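Local coordinates for protein SusD homolog (Bacteroides thetaiotaomicron, PDB 4MRU) that probably binds mucin O-glycans at the cell surface as a SusD-like outer-membrane lipoprotein, a TPR-like glycan-capture partner of a TonB-dependent transporter, at residues G355-F360 / S366-Y371; D273-K278 / W420-P425. All coordinates share one frame; numbering follows the deposited sequence.

Contact 1 (G355-F360 / S366-Y371); sequences GVKLSF and SGAEDY
One face of the Phe360 ring is covered by Ala368, whose CB lies 4.0 Å from the Phe360 ring centroid and 20° off the ring normal, a CH-pi contact displaced toward the CG side of the ring. At the edge of the same ring, near its plane, the carbonyl of Ser366 comes up with its O 3.6 Å from Phe360 CE2. The far end of the ring presses on Tyr371: Phe360 CZ sits over one face of the tyrosine ring, off its centre, 3.6 Å from Tyr371 CG. With the two planes at 56° and their centroids 5.1 Å apart, the pair is oblique. A chi1 of 176° in Tyr371 sets CG opposite the backbone nitrogen and brings the ring alongside helix 348-363, against Phe360 and also Val356, whose CG1 lies 3.9 Å from Tyr371 CD2. The hydroxyl of Tyr371 continues past this contact to a hydrogen bond with Gln418 of helix 408-423.

Toward solvent the packing gives way to charge. Lys357 lays CG against the methyl of Ala368, then bends at chi3, while Glu369 bends at chi2 to return toward it. Lys357 NZ and Glu369 OE2 stay 4.1 Å apart, too far for a salt bridge, and a water joins the two side chains instead, donating to Glu369 OE1 and accepting from Lys357 NZ. A magnesium ion lies about 7 Å from the Glu369 side chain, and Asn373, a magnesium ligand in this protein, is nearby in sequence. Gly367 occupies the N-cap position of helix 368-371. The whole is a helix followed by a loop and one further helical turn, which packs beside the C-terminal half of helix 348-363 in a largely helical SusD-like fold, near a magnesium site.

Contact 2 (D273-K278 / W420-P425); sequences DPRRDK and WIALFP
A type I turn from Asp273 to Arg276, leading into helix 276-279, carries an Arg275-Asp273 pair that packs on Ile421 near the C-terminal end of helix 408-423. Arg275 offers one face of its guanidinium to Ile421: CG2 stands over the centre of the group, 3.5 Å from Arg275 CZ. The Arg275 chain, bent at chi3 (-73°), crosses the isoleucine at about a right angle. Asp273 comes from the opposite direction to Ile421, its OD2 4.0 Å from Ile421 CG2.

The guanidinium is held by a side-on, two-nitrogen grip. Arg275 NE gives a nearly straight bond (178°) of 2.9 Å to Asp273 OD1, and Arg275 NH2 reaches Asp273 OD2 at 2.8 Å, both on syn lone pairs. Asp273 OD1 also accepts from Arg275 N on its anti side, a capping bond that ties the carboxylate to the turn. Beyond the pair, Arg275 NH1 bonds to Ser359 and NH2 to Gln418, while the buried Asp273 carboxylate, paired with Arg275, is probably kept ionised. This is a buried Asp-Arg salt bridge built on a helix-capping turn and packed against a helix of the SusD-like fold.

How the contacts relate
The two contacts lie with their centres 11 Å apart, on the same side of the chain's centre, and they touch directly. Along the chain contact 1 is nested inside the loop that contact 2 closes: segment 273-278 comes first, then 355-360 and 366-371, and finally 420-425. Tyr371 OH makes a close polar approach to Asp273 OD2, at 2.8 Å. Phe360 of helix 348-363 also packs on Asp273, Pro274 and Arg275, and Tyr371 touches Ile421 of helix 408-423, so the two contacts share an interface. Together they join four separate pieces of chain within the SusD-like fold, leading from the partly exposed surface near magnesium to the buried contact 2.

Contact 1 (G355-F360 / S366-Y371)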
loop_
_atom_site.group_PDB
_atom_site.type_symbol
_atom_site.label_atom_id
_atom_site.label_comp_id
_atom_site.label_asym_id
_atom_site.label_seq_id
_atom_site.Cartn_x
_atom_site.Cartn_y
_atom_site.Cartn_z
ATOM N N GLY A 355 -17.519 4.857 -1.634
ATOM C CA GLY A 355 -16.338 4.135 -1.218
ATOM C C GLY A 355 -16.551 3.408 0.086
ATOM O O GLY A 355 -16.157 2.259 0.233
ATOM N N VAL A 356 -17.196 4.074 1.043
ATOM C CA VAL A 356 -17.448 3.459 2.327
ATOM C C VAL A 356 -18.419 2.271 2.128
ATOM O O VAL A 356 -18.235 1.182 2.675
ATOM C CB VAL A 356 -18.030 4.468 3.334
ATOM C CG1 VAL A 356 -18.439 3.767 4.618
ATOM C CG2 VAL A 356 -17.018 5.560 3.637
ATOM N N LYS A 357 -19.486 2.518 1.403
ATOM C CA LYS A 357 -20.499 1.474 1.118
ATOM C C LYS A 357 -19.905 0.228 0.436
ATOM O O LYS A 357 -20.253 -0.919 0.775
ATOM C CB LYS A 357 -21.641 2.046 0.303
ATOM C CG LYS A 357 -22.569 2.920 1.156
ATOM C CD LYS A 357 -23.768 3.457 0.367
ATOM C CE LYS A 357 -23.307 4.466 -0.668
ATOM N NZ LYS A 357 -24.448 5.321 -1.143
ATOM N N LEU A 358 -19.074 0.459 -0.554
ATOM C CA LEU A 358 -18.375 -0.602 -1.250
ATOM C C LEU A 358 -17.466 -1.383 -0.322
ATOM O O LEU A 358 -17.386 -2.595 -0.448
ATOM C CB LEU A 358 -17.533 -0.046 -2.402
ATOM C CG LEU A 358 -18.335 0.419 -3.603
ATOM C CD1 LEU A 358 -17.476 1.239 -4.548
ATOM C CD2 LEU A 358 -18.950 -0.754 -4.342
ATOM N N SER A 359 -16.734 -0.703 0.559
ATOM C CA SER A 359 -15.890 -1.436 1.511
ATOM C C SER A 359 -16.749 -2.291 2.454
ATOM O O SER A 359 -16.412 -3.423 2.722
ATOM C CB SER A 359 -15.000 -0.491 2.298
ATOM O OG SER A 359 -14.334 -1.136 3.342
ATOM N N PHE A 360 -17.813 -1.738 3.024
ATOM C CA PHE A 360 -18.719 -2.580 3.839
ATOM C C PHE A 360 -19.225 -3.792 3.056
ATOM O O PHE A 360 -19.236 -4.952 3.558
ATOM C CB PHE A 360 -19.950 -1.784 4.350
ATOM C CG PHE A 360 -19.691 -0.965 5.593
ATOM C CD1 PHE A 360 -18.663 -0.036 5.633
ATOM C CD2 PHE A 360 -20.500 -1.129 6.741
ATOM C CE1 PHE A 360 -18.474 0.748 6.745
ATOM C CE2 PHE A 360 -20.304 -0.334 7.861
ATOM C CZ PHE A 360 -19.272 0.575 7.880
ATOM N N SER A 366 -22.774 -4.697 7.611
ATOM C CA SER A 366 -24.037 -3.955 7.591
ATOM C C SER A 366 -23.870 -2.639 8.275
ATOM O O SER A 366 -22.924 -2.436 9.046
ATOM C CB SER A 366 -25.128 -4.712 8.339
ATOM O OG SER A 366 -25.395 -5.938 7.699
ATOM N N GLY A 367 -24.771 -1.724 7.977
ATOM C CA GLY A 367 -24.822 -0.476 8.677
ATOM C C GLY A 367 -24.104 0.705 8.026
ATOM O O GLY A 367 -23.909 1.738 8.694
ATOM N N ALA A 368 -23.729 0.619 6.745
ATOM C CA ALA A 368 -22.914 1.695 6.185
ATOM C C ALA A 368 -23.632 3.052 6.237
ATOM O O ALA A 368 -22.995 4.101 6.484
ATOM C CB ALA A 368 -22.516 1.385 4.754
ATOM N N GLU A 369 -24.917 3.059 5.972
ATOM C CA GLU A 369 -25.636 4.326 5.837
ATOM C C GLU A 369 -25.646 5.066 7.171
ATOM O O GLU A 369 -25.389 6.243 7.173
ATOM C CB GLU A 369 -27.061 4.119 5.291
ATOM C CG GLU A 369 -27.094 3.632 3.826
ATOM C CD GLU A 369 -26.983 4.729 2.759
ATOM O OE1 GLU A 369 -26.533 5.857 3.076
ATOM O OE2 GLU A 369 -27.325 4.452 1.572
ATOM N N ASP A 370 -25.939 4.385 8.297
ATOM C CA ASP A 370 -25.832 5.035 9.614
ATOM C C ASP A 370 -24.380 5.455 9.974
ATOM O O ASP A 370 -24.162 6.506 10.533
ATOM C CB ASP A 370 -26.368 4.144 10.732
ATOM C CG ASP A 370 -27.883 4.102 10.769
ATOM O OD1 ASP A 370 -28.521 5.027 10.217
ATOM O OD2 ASP A 370 -28.432 3.148 11.361
ATOM N N TYR A 371 -23.409 4.603 9.675
ATOM C CA TYR A 371 -21.987 4.870 9.916
ATOM C C TYR A 371 -21.548 6.171 9.219
ATOM O O TYR A 371 -20.847 6.992 9.772
ATOM C CB TYR A 371 -21.156 3.675 9.418
ATOM C CG TYR A 371 -19.639 3.810 9.506
ATOM C CD1 TYR A 371 -18.959 3.427 10.661
ATOM C CD2 TYR A 371 -18.899 4.260 8.437
ATOM C CE1 TYR A 371 -17.600 3.517 10.769
ATOM C CE2 TYR A 371 -17.489 4.332 8.513
ATOM C CZ TYR A 371 -16.850 3.936 9.668
ATOM O OH TYR A 371 -15.474 4.013 9.749
HETATM O O HOH W 1 -25.035 7.194 0.878
#

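Contact 2 (D273-K278 / W420-P425)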
loop_
_atom_site.group_PDB
_atom_site.type_symbol
_atom_site.label_atom_id
_atom_site.label_comp_id
_atom_site.label_asym_id
_atom_site.label_seq_id
_atom_site.Cartn_x
_atom_site.Cartn_y
_atom_site.Cartn_z
ATOM N N ASP A 273 -16.877 0.758 14.348
ATOM C CA ASP A 273 -16.947 0.374 12.942
ATOM C C ASP A 273 -17.432 -1.069 12.843
ATOM O O ASP A 273 -16.769 -1.999 13.364
ATOM C CB ASP A 273 -15.555 0.570 12.334
ATOM C CG ASP A 273 -15.534 0.518 10.836
ATOM O OD1 ASP A 273 -16.145 -0.364 10.245
ATOM O OD2 ASP A 273 -14.819 1.370 10.264
ATOM N N PRO A 274 -18.572 -1.309 12.150
ATOM C CA PRO A 274 -19.014 -2.690 11.990
ATOM C C PRO A 274 -18.033 -3.628 11.240
ATOM O O PRO A 274 -18.206 -4.832 11.303
ATOM C CB PRO A 274 -20.325 -2.552 11.175
ATOM C CG PRO A 274 -20.789 -1.155 11.434
ATOM C CD PRO A 274 -19.517 -0.340 11.554
ATOM N N ARG A 275 -16.996 -3.122 10.582
ATOM C CA ARG A 275 -16.036 -3.999 9.897
ATOM C C ARG A 275 -15.038 -4.698 10.822
ATOM O O ARG A 275 -14.242 -5.541 10.364
ATOM C CB ARG A 275 -15.245 -3.190 8.844
ATOM C CG ARG A 275 -16.099 -2.789 7.672
ATOM C CD ARG A 275 -15.390 -1.759 6.786
ATOM N NE ARG A 275 -15.357 -0.451 7.424
ATOM C CZ ARG A 275 -15.012 0.680 6.809
ATOM N NH1 ARG A 275 -14.662 0.681 5.538
ATOM N NH2 ARG A 275 -15.032 1.824 7.472
ATOM N N ARG A 276 -15.000 -4.283 12.091
ATOM C CA ARG A 276 -13.996 -4.802 13.016
ATOM C C ARG A 276 -14.042 -6.320 13.099
ATOM O O ARG A 276 -13.001 -6.939 13.112
ATOM C CB ARG A 276 -14.167 -4.182 14.407
ATOM C CG ARG A 276 -13.625 -2.766 14.479
ATOM C CD ARG A 276 -13.964 -2.099 15.809
ATOM N NE ARG A 276 -15.396 -2.036 16.001
ATOM C CZ ARG A 276 -15.995 -1.831 17.176
ATOM N NH1 ARG A 276 -15.286 -1.635 18.286
ATOM N NH2 ARG A 276 -17.323 -1.801 17.230
ATOM N N ASP A 277 -15.228 -6.915 13.109
ATOM C CA ASP A 277 -15.299 -8.371 13.292
ATOM C C ASP A 277 -14.930 -9.116 12.016
ATOM O O ASP A 277 -14.774 -10.320 12.049
ATOM C CB ASP A 277 -16.650 -8.847 13.856
ATOM C CG ASP A 277 -17.758 -8.896 12.832
ATOM O OD1 ASP A 277 -17.740 -8.100 11.878
ATOM O OD2 ASP A 277 -18.636 -9.778 12.975
ATOM N N LYS A 278 -14.777 -8.392 10.916
ATOM C CA LYS A 278 -14.256 -8.960 9.672
ATOM C C LYS A 278 -12.746 -8.718 9.534
ATOM O O LYS A 278 -12.078 -9.425 8.804
ATOM C CB LYS A 278 -14.964 -8.346 8.473
ATOM C CG LYS A 278 -16.517 -8.480 8.538
ATOM C CD LYS A 278 -16.927 -9.903 8.369
ATOM C CE LYS A 278 -18.451 -10.052 8.250
ATOM N NZ LYS A 278 -19.143 -9.302 9.317
ATOM N N TRP A 420 -7.904 4.414 4.031
ATOM C CA TRP A 420 -6.930 3.649 4.878
ATOM C C TRP A 420 -7.558 2.486 5.632
ATOM O O TRP A 420 -6.966 1.379 5.688
ATOM C CB TRP A 420 -6.267 4.618 5.836
ATOM C CG TRP A 420 -5.441 4.113 6.919
ATOM C CD1 TRP A 420 -4.165 3.701 6.849
ATOM C CD2 TRP A 420 -5.787 4.123 8.300
ATOM N NE1 TRP A 420 -3.682 3.422 8.099
ATOM C CE2 TRP A 420 -4.658 3.676 9.013
ATOM C CE3 TRP A 420 -6.942 4.490 9.008
ATOM C CZ2 TRP A 420 -4.656 3.546 10.376
ATOM C CZ3 TRP A 420 -6.926 4.406 10.378
ATOM C CH2 TRP A 420 -5.795 3.939 11.057
ATOM N N ILE A 421 -8.735 2.711 6.212
ATOM C CA ILE A 421 -9.496 1.633 6.794
ATOM C C ILE A 421 -9.854 0.567 5.715
ATOM O O ILE A 421 -9.680 -0.649 5.911
ATOM C CB ILE A 421 -10.768 2.147 7.470
ATOM C CG1 ILE A 421 -10.409 3.014 8.691
ATOM C CG2 ILE A 421 -11.657 0.963 7.840
ATOM C CD1 ILE A 421 -11.613 3.691 9.324
ATOM N N ALA A 422 -10.371 1.032 4.580
ATOM C CA ALA A 422 -10.759 0.128 3.492
ATOM C C ALA A 422 -9.600 -0.632 2.819
ATOM O O ALA A 422 -9.783 -1.678 2.235
ATOM C CB ALA A 422 -11.532 0.907 2.431
ATOM N N LEU A 423 -8.408 -0.069 2.900
ATOM C CA LEU A 423 -7.218 -0.664 2.317
ATOM C C LEU A 423 -6.593 -1.792 3.141
ATOM O O LEU A 423 -5.736 -2.523 2.657
ATOM C CB LEU A 423 -6.149 0.451 2.139
ATOM C CG LEU A 423 -6.172 1.221 0.832
ATOM C CD1 LEU A 423 -5.307 2.483 0.963
ATOM C CD2 LEU A 423 -5.697 0.348 -0.339
ATOM N N PHE A 424 -6.946 -1.878 4.422
ATOM C CA PHE A 424 -6.278 -2.814 5.320
ATOM C C PHE A 424 -6.312 -4.191 4.666
ATOM O O PHE A 424 -7.359 -4.588 4.221
ATOM C CB PHE A 424 -6.996 -2.794 6.661
ATOM C CG PHE A 424 -6.485 -3.791 7.655
ATOM C CD1 PHE A 424 -5.387 -3.496 8.457
ATOM C CD2 PHE A 424 -7.119 -4.990 7.837
ATOM C CE1 PHE A 424 -4.932 -4.403 9.413
ATOM C CE2 PHE A 424 -6.645 -5.924 8.789
ATOM C CZ PHE A 424 -5.558 -5.609 9.567
ATOM N N PRO A 425 -5.195 -4.943 4.646
ATOM C CA PRO A 425 -3.844 -4.744 5.229
ATOM C C PRO A 425 -2.753 -4.314 4.223
ATOM O O PRO A 425 -1.582 -4.691 4.367
ATOM C CB PRO A 425 -3.522 -6.153 5.759
ATOM C CG PRO A 425 -4.086 -7.032 4.631
ATOM C CD PRO A 425 -5.355 -6.319 4.154
#